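Long-range contacts in cytochrome c-552/4 domain-containing protein (Ignicoccus hospitalis KIN4/I, PDB 4QO5), which probably carries electrons through its eight bound c-type hemes, as a membrane-associated octaheme cytochrome: residues 43-49 with 72-77; 62-68 with 111-117. All blocks are in the same frame, centred on the assembly; numbering follows the deposited sequence.

Interaction 1 (43-49 with 72-77); sequences MAHVTPA and LRNVVV. With HEC (heme c), chain D.
Arg-73 O accepts the N-H of Ala-49 at 2.9 Å, in the carbonyl plane of the arginine. The donor lies in the first turn of helix 48-51, where backbone N-H groups have no partner within the helix, so Arg-73 O supplies one. This joins the methionine side of a His/Met-coordinated heme c to the chain that runs into helix 79-83, which ends at His-83, an axial ligand of another heme. Thr-47 holds the N-cap position, its OG1 bonded to the backbone N of Glu-50, while Pro-48, which has no N-H to satisfy, starts the helix and sets its CD 3.3 Å from Leu-72 O.

At the other end, Val-77 N donates to Met-43 O at 2.9 Å, tilted 26° from the carbonyl plane, and this bond ties the backbone of the ligating methionine to segment 72-77. Met-43 CB packs on Val-77 CB, the chain runs out straight (chi2 -179°), and SD reaches the iron at 2.4 Å. The bend at chi3 (-73°) then turns CE over the porphyrin nitrogen NA, so the thioether lies along the macrocycle. Val-77 covers the same face, CG2 standing 3.4 Å from the meso carbon CHD; a branched apolar residue suits this flat surface. In place of Met-43 an alanine, having no sulfur, would probably leave the iron without a protein ligand on this face and open a gap beside Val-77.

Val-76 presses its branched side chain against Ala-44 O, with CG1 at 3.4 Å. At the solvent edge a water completes the join, lying 2.7 Å from Thr-47 OG1 and accepting a hydrogen bond from Asn-74 ND2 at 3.0 Å.

Interaction 2 (62-68 with 111-117); sequences STPLDEI and AVCHRTE. With HEC (heme c), chain D.
Arg-115 CB lies 3.3 Å from Thr-63 OG1. CG leaves trans to the backbone N (chi1 177°), and the bent chain beyond brings the guanidinium over Thr-63 CG2, which covers one face. At the tip NH2 gives Glu-67 OE1 a 2.7 Å salt-bridge bond within the guanidinium plane; NH1 adds a weak one to the same oxygen. Pro-64 CD also lies beside NH2. The glutamate oxygen is met from above its own plane, the two flat groups being turned 51° apart.

Segment 111-117 carries the end of a CxxCH heme-binding motif: Cys-113 SG is joined to CAC, a former vinyl carbon, by the thioether, though the bond is stretched in the model, and His-114 NE2 binds the iron at 2.1 Å. His-114 is also the N-cap of helix 115-122, but its ring is committed to the metal. Ser-62 serves the helix end instead, its OG accepting Thr-116 N at 3.0 Å and donating to the syn lone pair of Glu-117 OE1. Cys-113 O is gripped twice, by Ser-62 N in the carbonyl plane and by Thr-63 N well above it. Thr-63 OG1 donates to Ala-111 O at 3.0 Å, and Ile-68 CD1 packs on Cys-113 SG.

Overall arrangement
The two interactions flank one heme from opposite faces: interaction 1 supplies Met-43 and interaction 2 His-114. Their segments alternate along the chain, and their centres are about 13 Å apart. They meet directly, since Arg-73 NE probably hydrogen-bonds Ile-68 O at 2.8 Å and Ala-49 packs on Leu-65. Both are partly buried, with the iron ligands Met-43 and His-114 buried and Asn-74 and Glu-67 at the surface. Their chemistry differs: 43-49 with 72-77 packs aliphatic groups against backbone carbonyls, with two backbone hydrogen bonds and Val-77 over the porphyrin, whereas 62-68 with 111-117 relies on hydroxyl groups, a doubly used carbonyl and a salt bridge around a helix start.

Interaction 1 (43-49 with 72-77)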
ATOM      1  N   MET A  43      21.769  19.652 -15.135  1.00 17.63           N
ATOM      2  CA  MET A  43      22.572  19.591 -16.359  1.00 21.82           C
ATOM      3  C   MET A  43      22.249  20.648 -17.420  1.00 22.03           C
ATOM      4  O   MET A  43      23.089  20.968 -18.254  1.00 22.03           O
ATOM      5  CB  MET A  43      22.478  18.194 -16.964  1.00 22.12           C
ATOM      6  CG  MET A  43      23.500  17.277 -16.335  1.00 20.20           C
ATOM      7  SD  MET A  43      23.527  15.605 -16.983  1.00 20.00           S
ATOM      8  CE  MET A  43      22.026  14.930 -16.299  1.00 18.48           C
ATOM      9  N   ALA A  44      21.036  21.196 -17.382  1.00 20.40           N
ATOM     10  CA  ALA A  44      20.647  22.229 -18.338  1.00 20.13           C
ATOM     11  C   ALA A  44      21.242  23.593 -17.975  1.00 21.28           C
ATOM     12  O   ALA A  44      21.135  24.550 -18.747  1.00 22.23           O
ATOM     13  CB  ALA A  44      19.112  22.329 -18.413  1.00 19.37           C
ATOM     14  N   HIS A  45      21.862  23.683 -16.799  1.00 18.55           N
ATOM     15  CA  HIS A  45      22.305  24.981 -16.269  1.00 17.24           C
ATOM     16  C   HIS A  45      23.780  25.037 -15.866  1.00 22.12           C
ATOM     17  O   HIS A  45      24.268  26.073 -15.424  1.00 25.60           O
ATOM     18  CB  HIS A  45      21.437  25.353 -15.069  1.00 19.71           C
ATOM     19  CG  HIS A  45      19.981  25.346 -15.393  1.00 23.65           C
ATOM     20  ND1 HIS A  45      19.344  26.431 -15.953  1.00 29.98           N
ATOM     21  CD2 HIS A  45      19.052  24.363 -15.308  1.00 24.79           C
ATOM     22  CE1 HIS A  45      18.077  26.130 -16.175  1.00 27.62           C
ATOM     23  NE2 HIS A  45      17.874  24.881 -15.793  1.00 27.42           N
ATOM     24  N   VAL A  46      24.482  23.926 -16.021  1.00 19.56           N
ATOM     25  CA  VAL A  46      25.884  23.853 -15.613  1.00 20.90           C
ATOM     26  C   VAL A  46      26.712  23.223 -16.735  1.00 21.47           C
ATOM     27  O   VAL A  46      26.327  22.195 -17.290  1.00 22.22           O
ATOM     28  CB  VAL A  46      26.061  22.994 -14.351  1.00 18.87           C
ATOM     29  CG1 VAL A  46      27.544  22.984 -13.893  1.00 18.17           C
ATOM     30  CG2 VAL A  46      25.142  23.483 -13.207  1.00 21.48           C
ATOM     31  N   THR A  47      27.849  23.828 -17.063  1.00 20.43           N
ATOM     32  CA  THR A  47      28.764  23.223 -18.039  1.00 23.63           C
ATOM     33  C   THR A  47      29.785  22.343 -17.297  1.00 21.20           C
ATOM     34  O   THR A  47      30.012  22.530 -16.098  1.00 19.48           O
ATOM     35  CB  THR A  47      29.537  24.286 -18.830  1.00 24.38           C
ATOM     36  OG1 THR A  47      30.546  24.866 -17.993  1.00 22.67           O
ATOM     37  CG2 THR A  47      28.621  25.367 -19.350  1.00 23.63           C
ATOM     38  N   PRO A  48      30.372  21.354 -17.994  1.00 22.46           N
ATOM     39  CA  PRO A  48      31.419  20.533 -17.375  1.00 21.33           C
ATOM     40  C   PRO A  48      32.582  21.363 -16.843  1.00 25.28           C
ATOM     41  O   PRO A  48      33.095  21.072 -15.757  1.00 24.01           O
ATOM     42  CB  PRO A  48      31.867  19.633 -18.530  1.00 22.71           C
ATOM     43  CG  PRO A  48      30.583  19.438 -19.316  1.00 22.87           C
ATOM     44  CD  PRO A  48      29.951  20.807 -19.301  1.00 24.60           C
ATOM     45  N   ALA A  49      32.976  22.403 -17.574  1.00 19.27           N
ATOM     46  CA  ALA A  49      34.051  23.275 -17.102  1.00 21.90           C
ATOM     47  C   ALA A  49      33.678  24.017 -15.806  1.00 21.06           C
ATOM     48  O   ALA A  49      34.526  24.211 -14.932  1.00 23.32           O
ATOM     49  CB  ALA A  49      34.457  24.258 -18.190  1.00 28.27           C
ATOM     50  N   LEU A  72      32.297  19.760 -25.695  1.00 26.70           N
ATOM     51  CA  LEU A  72      31.311  19.556 -24.631  1.00 26.04           C
ATOM     52  C   LEU A  72      31.639  20.329 -23.357  1.00 22.16           C
ATOM     53  O   LEU A  72      30.798  20.421 -22.456  1.00 25.07           O
ATOM     54  CB  LEU A  72      31.182  18.062 -24.280  1.00 25.23           C
ATOM     55  CG  LEU A  72      30.695  17.095 -25.365  1.00 29.89           C
ATOM     56  CD1 LEU A  72      30.766  15.649 -24.892  1.00 24.00           C
ATOM     57  CD2 LEU A  72      29.279  17.437 -25.797  1.00 30.40           C
ATOM     58  N   ARG A  73      32.854  20.862 -23.267  1.00 25.24           N
ATOM     59  CA  ARG A  73      33.325  21.455 -22.006  1.00 27.49           C
ATOM     60  C   ARG A  73      32.611  22.738 -21.598  1.00 27.67           C
ATOM     61  O   ARG A  73      32.397  22.991 -20.405  1.00 23.28           O
ATOM     62  CB  ARG A  73      34.818  21.734 -22.069  1.00 25.69           C
ATOM     63  CG  ARG A  73      35.663  20.486 -22.136  1.00 29.32           C
ATOM     64  CD  ARG A  73      37.144  20.811 -22.240  1.00 29.70           C
ATOM     65  NE  ARG A  73      37.872  19.599 -22.592  1.00 31.39           N
ATOM     66  CZ  ARG A  73      38.978  19.564 -23.326  1.00 32.68           C
ATOM     67  NH1 ARG A  73      39.511  20.681 -23.807  1.00 31.36           N
ATOM     68  NH2 ARG A  73      39.543  18.396 -23.588  1.00 27.25           N
ATOM     69  N   ASN A  74      32.257  23.552 -22.587  1.00 23.79           N
ATOM     70  CA  ASN A  74      31.777  24.898 -22.310  1.00 22.87           C
ATOM     71  C   ASN A  74      30.325  25.145 -22.704  1.00 22.63           C
ATOM     72  O   ASN A  74      29.907  26.289 -22.867  1.00 24.42           O
ATOM     73  CB  ASN A  74      32.706  25.933 -22.952  1.00 22.49           C
ATOM     74  CG  ASN A  74      34.150  25.778 -22.498  1.00 31.51           C
ATOM     75  OD1 ASN A  74      35.031  25.457 -23.296  1.00 37.65           O
ATOM     76  ND2 ASN A  74      34.401  26.008 -21.215  1.00 32.05           N
ATOM     77  N   VAL A  75      29.560  24.067 -22.852  1.00 19.94           N
ATOM     78  CA  VAL A  75      28.114  24.189 -23.033  1.00 19.53           C
ATOM     79  C   VAL A  75      27.393  23.352 -21.995  1.00 21.75           C
ATOM     80  O   VAL A  75      27.967  22.392 -21.455  1.00 21.36           O
ATOM     81  CB  VAL A  75      27.657  23.781 -24.461  1.00 22.57           C
ATOM     82  CG1 VAL A  75      28.202  24.757 -25.497  1.00 26.89           C
ATOM     83  CG2 VAL A  75      28.084  22.352 -24.797  1.00 25.38           C
ATOM     84  N   VAL A  76      26.146  23.727 -21.692  1.00 19.40           N
ATOM     85  CA  VAL A  76      25.333  22.928 -20.791  1.00 17.29           C
ATOM     86  C   VAL A  76      24.996  21.629 -21.506  1.00 17.59           C
ATOM     87  O   VAL A  76      25.189  21.518 -22.725  1.00 20.73           O
ATOM     88  CB  VAL A  76      24.050  23.668 -20.316  1.00 22.19           C
ATOM     89  CG1 VAL A  76      24.427  24.929 -19.536  1.00 21.49           C
ATOM     90  CG2 VAL A  76      23.128  24.016 -21.510  1.00 22.08           C
ATOM     91  N   VAL A  77      24.544  20.635 -20.750  1.00 18.65           N
ATOM     92  CA  VAL A  77      24.287  19.310 -21.298  1.00 18.78           C
ATOM     93  C   VAL A  77      22.862  19.279 -21.859  1.00 18.07           C
ATOM     94  O   VAL A  77      21.899  18.986 -21.132  1.00 21.28           O
ATOM     95  CB  VAL A  77      24.424  18.248 -20.223  1.00 19.34           C
ATOM     96  CG1 VAL A  77      24.412  16.852 -20.829  1.00 21.96           C
ATOM     97  CG2 VAL A  77      25.689  18.481 -19.437  1.00 22.87           C
TER
HETATM   98 FE   HEC D 603      25.319  14.409 -15.919  1.00 18.06          FE
HETATM   99  CHA HEC D 603      25.018  16.400 -13.153  1.00 22.42           C
HETATM  100  CHB HEC D 603      23.454  11.986 -14.366  1.00 17.22           C
HETATM  101  CHC HEC D 603      25.313  12.662 -18.780  1.00 19.14           C
HETATM  102  CHD HEC D 603      27.552  16.600 -17.328  1.00 19.05           C
HETATM  103  NA  HEC D 603      24.387  14.239 -14.115  1.00 16.38           N
HETATM  104  C1A HEC D 603      24.385  15.184 -13.111  1.00 19.13           C
HETATM  105  C2A HEC D 603      23.564  14.701 -12.023  1.00 18.39           C
HETATM  106  C3A HEC D 603      23.140  13.472 -12.370  1.00 17.01           C
HETATM  107  C4A HEC D 603      23.651  13.162 -13.685  1.00 17.71           C
HETATM  108  CMA HEC D 603      22.249  12.518 -11.546  1.00 18.68           C
HETATM  109  CAA HEC D 603      23.301  15.471 -10.691  1.00 15.21           C
HETATM  110  CBA HEC D 603      21.920  16.127 -10.798  1.00 16.36           C
HETATM  111  CGA HEC D 603      21.499  16.731  -9.477  1.00 20.62           C
HETATM  112  O1A HEC D 603      22.351  17.008  -8.593  1.00 19.83           O
HETATM  113  O2A HEC D 603      20.272  16.944  -9.316  1.00 18.65           O
HETATM  114  NB  HEC D 603      24.598  12.691 -16.382  1.00 12.97           N
HETATM  115  C1B HEC D 603      23.769  11.846 -15.683  1.00 18.50           C
HETATM  116  C2B HEC D 603      23.291  10.815 -16.543  1.00 18.12           C
HETATM  117  C3B HEC D 603      23.784  11.084 -17.776  1.00 17.59           C
HETATM  118  C4B HEC D 603      24.607  12.230 -17.695  1.00 18.88           C
HETATM  119  CMB HEC D 603      22.334   9.712 -16.044  1.00 21.40           C
HETATM  120  CAB HEC D 603      23.616  10.487 -19.171  1.00 29.17           C
HETATM  121  CBB HEC D 603      22.150   9.973 -19.410  1.00 18.97           C
HETATM  122  NC  HEC D 603      26.294  14.544 -17.694  1.00 17.43           N
HETATM  123  C1C HEC D 603      26.128  13.755 -18.788  1.00 20.65           C
HETATM  124  C2C HEC D 603      27.120  14.106 -19.794  1.00 20.82           C
HETATM  125  C3C HEC D 603      27.475  15.375 -19.472  1.00 25.00           C
HETATM  126  C4C HEC D 603      27.126  15.556 -18.084  1.00 20.95           C
HETATM  127  CMC HEC D 603      26.920  13.572 -21.238  1.00 23.36           C
HETATM  128  CAC HEC D 603      28.397  16.439 -20.148  1.00 39.27           C
HETATM  129  CBC HEC D 603      28.464  16.467 -21.692  1.00 33.28           C
HETATM  130  ND  HEC D 603      26.142  16.173 -15.361  1.00 14.31           N
HETATM  131  C1D HEC D 603      27.026  16.933 -16.106  1.00 21.94           C
HETATM  132  C2D HEC D 603      27.326  18.155 -15.426  1.00 20.29           C
HETATM  133  C3D HEC D 603      26.556  18.103 -14.122  1.00 21.94           C
HETATM  134  C4D HEC D 603      25.858  16.833 -14.144  1.00 19.78           C
HETATM  135  CMD HEC D 603      28.250  19.300 -15.891  1.00 21.59           C
HETATM  136  CAD HEC D 603      26.574  19.205 -13.045  1.00 19.95           C
HETATM  137  CBD HEC D 603      27.632  18.782 -12.023  1.00 21.01           C
HETATM  138  CGD HEC D 603      27.868  19.842 -10.975  1.00 25.23           C
HETATM  139  O1D HEC D 603      28.755  19.635 -10.083  1.00 28.11           O
HETATM  140  O2D HEC D 603      27.175  20.886 -11.035  1.00 26.43           O
HETATM  141  O   HOH W   1      32.191  26.615 -19.332  1.00 31.38           O

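Interaction 2 (62-68 with 111-117)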
ATOM      1  N   SER A  62      32.869  13.594 -12.897  1.00 20.23           N
ATOM      2  CA  SER A  62      34.012  12.826 -12.451  1.00 16.89           C
ATOM      3  C   SER A  62      35.021  12.502 -13.549  1.00 18.94           C
ATOM      4  O   SER A  62      36.160  12.207 -13.249  1.00 22.26           O
ATOM      5  CB  SER A  62      33.576  11.545 -11.738  1.00 25.57           C
ATOM      6  OG  SER A  62      32.902  10.676 -12.623  1.00 23.62           O
ATOM      7  N   THR A  63      34.618  12.585 -14.813  1.00 20.86           N
ATOM      8  CA  THR A  63      35.603  12.462 -15.881  1.00 21.21           C
ATOM      9  C   THR A  63      36.462  13.722 -15.895  1.00 21.02           C
ATOM     10  O   THR A  63      35.927  14.821 -15.961  1.00 23.96           O
ATOM     11  CB  THR A  63      34.945  12.289 -17.253  1.00 22.01           C
ATOM     12  OG1 THR A  63      34.045  11.173 -17.228  1.00 22.32           O
ATOM     13  CG2 THR A  63      36.015  12.051 -18.328  1.00 24.83           C
ATOM     14  N   PRO A  64      37.800  13.574 -15.836  1.00 25.62           N
ATOM     15  CA  PRO A  64      38.659  14.764 -15.812  1.00 23.18           C
ATOM     16  C   PRO A  64      38.360  15.704 -16.972  1.00 26.18           C
ATOM     17  O   PRO A  64      38.075  15.227 -18.066  1.00 26.31           O
ATOM     18  CB  PRO A  64      40.068  14.180 -15.956  1.00 29.28           C
ATOM     19  CG  PRO A  64      39.957  12.813 -15.369  1.00 28.88           C
ATOM     20  CD  PRO A  64      38.581  12.327 -15.735  1.00 27.00           C
ATOM     21  N   LEU A  65      38.424  17.011 -16.734  1.00 26.40           N
ATOM     22  CA  LEU A  65      38.016  17.974 -17.746  1.00 27.81           C
ATOM     23  C   LEU A  65      38.784  17.787 -19.044  1.00 25.79           C
ATOM     24  O   LEU A  65      38.190  17.858 -20.123  1.00 28.09           O
ATOM     25  CB  LEU A  65      38.161  19.416 -17.254  1.00 29.48           C
ATOM     26  CG  LEU A  65      37.583  20.504 -18.168  1.00 27.63           C
ATOM     27  CD1 LEU A  65      36.073  20.352 -18.428  1.00 24.76           C
ATOM     28  CD2 LEU A  65      37.877  21.870 -17.564  1.00 33.81           C
ATOM     29  N   ASP A  66      40.090  17.529 -18.949  1.00 25.45           N
ATOM     30  CA  ASP A  66      40.890  17.382 -20.162  1.00 28.72           C
ATOM     31  C   ASP A  66      40.614  16.083 -20.932  1.00 31.28           C
ATOM     32  O   ASP A  66      41.138  15.884 -22.029  1.00 34.16           O
ATOM     33  CB  ASP A  66      42.397  17.561 -19.881  1.00 33.04           C
ATOM     34  CG  ASP A  66      42.954  16.534 -18.902  1.00 43.03           C
ATOM     35  OD1 ASP A  66      42.218  15.621 -18.482  1.00 46.93           O
ATOM     36  OD2 ASP A  66      44.155  16.632 -18.561  1.00 53.14           O
ATOM     37  N   GLU A  67      39.795  15.208 -20.361  1.00 26.00           N
ATOM     38  CA  GLU A  67      39.389  13.979 -21.036  1.00 26.42           C
ATOM     39  C   GLU A  67      37.945  14.039 -21.531  1.00 28.21           C
ATOM     40  O   GLU A  67      37.441  13.079 -22.111  1.00 29.60           O
ATOM     41  CB  GLU A  67      39.583  12.778 -20.118  1.00 24.50           C
ATOM     42  CG  GLU A  67      41.054  12.586 -19.719  1.00 34.08           C
ATOM     43  CD  GLU A  67      41.300  11.277 -18.993  1.00 44.68           C
ATOM     44  OE1 GLU A  67      40.892  10.218 -19.521  1.00 46.26           O
ATOM     45  OE2 GLU A  67      41.902  11.307 -17.897  1.00 52.26           O
ATOM     46  N   ILE A  68      37.271  15.153 -21.262  1.00 23.84           N
ATOM     47  CA  ILE A  68      35.938  15.399 -21.821  1.00 24.75           C
ATOM     48  C   ILE A  68      36.179  16.101 -23.150  1.00 26.48           C
ATOM     49  O   ILE A  68      36.991  17.018 -23.214  1.00 28.28           O
ATOM     50  CB  ILE A  68      35.106  16.310 -20.898  1.00 23.35           C
ATOM     51  CG1 ILE A  68      34.833  15.616 -19.563  1.00 21.59           C
ATOM     52  CG2 ILE A  68      33.779  16.735 -21.552  1.00 24.77           C
ATOM     53  CD1 ILE A  68      34.006  16.470 -18.580  1.00 19.37           C
ATOM     54  N   ALA A 111      29.194   8.034 -19.295  1.00 20.35           N
ATOM     55  CA  ALA A 111      30.580   7.905 -18.821  1.00 23.31           C
ATOM     56  C   ALA A 111      31.498   8.977 -19.377  1.00 22.68           C
ATOM     57  O   ALA A 111      32.613   9.168 -18.887  1.00 23.37           O
ATOM     58  CB  ALA A 111      31.144   6.532 -19.142  1.00 21.39           C
ATOM     59  N   VAL A 112      31.039   9.650 -20.428  1.00 22.67           N
ATOM     60  CA  VAL A 112      31.806  10.720 -21.044  1.00 25.77           C
ATOM     61  C   VAL A 112      32.124  11.800 -20.004  1.00 23.69           C
ATOM     62  O   VAL A 112      33.217  12.389 -20.019  1.00 24.40           O
ATOM     63  CB  VAL A 112      31.065  11.266 -22.289  1.00 23.19           C
ATOM     64  CG1 VAL A 112      31.706  12.544 -22.818  1.00 26.10           C
ATOM     65  CG2 VAL A 112      31.043  10.186 -23.363  1.00 21.92           C
ATOM     66  N   CYS A 113      31.193  12.009 -19.070  1.00 23.72           N
ATOM     67  CA  CYS A 113      31.382  12.974 -17.982  1.00 21.85           C
ATOM     68  C   CYS A 113      31.318  12.391 -16.574  1.00 19.78           C
ATOM     69  O   CYS A 113      31.787  13.020 -15.643  1.00 20.15           O
ATOM     70  CB  CYS A 113      30.366  14.101 -18.097  1.00 19.67           C
ATOM     71  SG  CYS A 113      30.591  14.839 -19.679  1.00 24.64           S
ATOM     72  N   HIS A 114      30.755  11.194 -16.434  1.00 20.07           N
ATOM     73  CA  HIS A 114      30.588  10.567 -15.122  1.00 18.11           C
ATOM     74  C   HIS A 114      31.255   9.220 -15.111  1.00 18.95           C
ATOM     75  O   HIS A 114      30.618   8.209 -14.815  1.00 21.29           O
ATOM     76  CB  HIS A 114      29.107  10.377 -14.810  1.00 19.14           C
ATOM     77  CG  HIS A 114      28.345  11.652 -14.805  1.00 20.05           C
ATOM     78  ND1 HIS A 114      28.667  12.701 -13.975  1.00 20.29           N
ATOM     79  CD2 HIS A 114      27.291  12.060 -15.543  1.00 20.79           C
ATOM     80  CE1 HIS A 114      27.828  13.696 -14.181  1.00 18.27           C
ATOM     81  NE2 HIS A 114      26.992  13.336 -15.134  1.00 20.29           N
ATOM     82  N   ARG A 115      32.543   9.204 -15.437  1.00 19.38           N
ATOM     83  CA  ARG A 115      33.289   7.952 -15.529  1.00 20.06           C
ATOM     84  C   ARG A 115      33.234   7.112 -14.251  1.00 21.46           C
ATOM     85  O   ARG A 115      33.015   5.887 -14.299  1.00 20.92           O
ATOM     86  CB  ARG A 115      34.746   8.238 -15.923  1.00 22.44           C
ATOM     87  CG  ARG A 115      35.613   6.996 -15.964  1.00 32.55           C
ATOM     88  CD  ARG A 115      36.612   7.110 -17.101  1.00 45.02           C
ATOM     89  NE  ARG A 115      37.720   7.998 -16.788  1.00 50.81           N
ATOM     90  CZ  ARG A 115      38.468   8.609 -17.704  1.00 49.50           C
ATOM     91  NH1 ARG A 115      38.204   8.469 -19.000  1.00 49.46           N
ATOM     92  NH2 ARG A 115      39.467   9.383 -17.323  1.00 38.53           N
ATOM     93  N   THR A 116      33.398   7.760 -13.106  1.00 22.68           N
ATOM     94  CA  THR A 116      33.506   7.007 -11.852  1.00 23.73           C
ATOM     95  C   THR A 116      32.208   6.262 -11.552  1.00 21.57           C
ATOM     96  O   THR A 116      32.226   5.089 -11.148  1.00 21.74           O
ATOM     97  CB  THR A 116      33.892   7.913 -10.671  1.00 28.44           C
ATOM     98  OG1 THR A 116      35.132   8.565 -10.964  1.00 27.84           O
ATOM     99  CG2 THR A 116      34.051   7.091  -9.390  1.00 32.70           C
ATOM    100  N   GLU A 117      31.082   6.930 -11.790  1.00 21.02           N
ATOM    101  CA  GLU A 117      29.786   6.343 -11.528  1.00 17.91           C
ATOM    102  C   GLU A 117      29.545   5.124 -12.409  1.00 20.61           C
ATOM    103  O   GLU A 117      29.059   4.090 -11.948  1.00 19.60           O
ATOM    104  CB  GLU A 117      28.675   7.383 -11.718  1.00 20.27           C
ATOM    105  CG  GLU A 117      28.676   8.485 -10.661  1.00 21.44           C
ATOM    106  CD  GLU A 117      29.820   9.491 -10.807  1.00 27.77           C
ATOM    107  OE1 GLU A 117      30.466   9.541 -11.874  1.00 26.44           O
ATOM    108  OE2 GLU A 117      30.095  10.230  -9.830  1.00 31.02           O
TER
HETATM  109 FE   HEC D 603      25.319  14.409 -15.919  1.00 18.06          FE
HETATM  110  CHA HEC D 603      25.018  16.400 -13.153  1.00 22.42           C
HETATM  111  CHB HEC D 603      23.454  11.986 -14.366  1.00 17.22           C
HETATM  112  CHC HEC D 603      25.313  12.662 -18.780  1.00 19.14           C
HETATM  113  CHD HEC D 603      27.552  16.600 -17.328  1.00 19.05           C
HETATM  114  NA  HEC D 603      24.387  14.239 -14.115  1.00 16.38           N
HETATM  115  C1A HEC D 603      24.385  15.184 -13.111  1.00 19.13           C
HETATM  116  C2A HEC D 603      23.564  14.701 -12.023  1.00 18.39           C
HETATM  117  C3A HEC D 603      23.140  13.472 -12.370  1.00 17.01           C
HETATM  118  C4A HEC D 603      23.651  13.162 -13.685  1.00 17.71           C
HETATM  119  CMA HEC D 603      22.249  12.518 -11.546  1.00 18.68           C
HETATM  120  CAA HEC D 603      23.301  15.471 -10.691  1.00 15.21           C
HETATM  121  CBA HEC D 603      21.920  16.127 -10.798  1.00 16.36           C
HETATM  122  CGA HEC D 603      21.499  16.731  -9.477  1.00 20.62           C
HETATM  123  O1A HEC D 603      22.351  17.008  -8.593  1.00 19.83           O
HETATM  124  O2A HEC D 603      20.272  16.944  -9.316  1.00 18.65           O
HETATM  125  NB  HEC D 603      24.598  12.691 -16.382  1.00 12.97           N
HETATM  126  C1B HEC D 603      23.769  11.846 -15.683  1.00 18.50           C
HETATM  127  C2B HEC D 603      23.291  10.815 -16.543  1.00 18.12           C
HETATM  128  C3B HEC D 603      23.784  11.084 -17.776  1.00 17.59           C
HETATM  129  C4B HEC D 603      24.607  12.230 -17.695  1.00 18.88           C
HETATM  130  CMB HEC D 603      22.334   9.712 -16.044  1.00 21.40           C
HETATM  131  CAB HEC D 603      23.616  10.487 -19.171  1.00 29.17           C
HETATM  132  CBB HEC D 603      22.150   9.973 -19.410  1.00 18.97           C
HETATM  133  NC  HEC D 603      26.294  14.544 -17.694  1.00 17.43           N
HETATM  134  C1C HEC D 603      26.128  13.755 -18.788  1.00 20.65           C
HETATM  135  C2C HEC D 603      27.120  14.106 -19.794  1.00 20.82           C
HETATM  136  C3C HEC D 603      27.475  15.375 -19.472  1.00 25.00           C
HETATM  137  C4C HEC D 603      27.126  15.556 -18.084  1.00 20.95           C
HETATM  138  CMC HEC D 603      26.920  13.572 -21.238  1.00 23.36           C
HETATM  139  CAC HEC D 603      28.397  16.439 -20.148  1.00 39.27           C
HETATM  140  CBC HEC D 603      28.464  16.467 -21.692  1.00 33.28           C
HETATM  141  ND  HEC D 603      26.142  16.173 -15.361  1.00 14.31           N
HETATM  142  C1D HEC D 603      27.026  16.933 -16.106  1.00 21.94           C
HETATM  143  C2D HEC D 603      27.326  18.155 -15.426  1.00 20.29           C
HETATM  144  C3D HEC D 603      26.556  18.103 -14.122  1.00 21.94           C
HETATM  145  C4D HEC D 603      25.858  16.833 -14.144  1.00 19.78           C
HETATM  146  CMD HEC D 603      28.250  19.300 -15.891  1.00 21.59           C
HETATM  147  CAD HEC D 603      26.574  19.205 -13.045  1.00 19.95           C
HETATM  148  CBD HEC D 603      27.632  18.782 -12.023  1.00 21.01           C
HETATM  149  CGD HEC D 603      27.868  19.842 -10.975  1.00 25.23           C
HETATM  150  O1D HEC D 603      28.755  19.635 -10.083  1.00 28.11           O
HETATM  151  O2D HEC D 603      27.175  20.886 -11.035  1.00 26.43           O
HETATM  152  O   HOH W   2      35.125  11.679 -21.917  1.00 26.96           O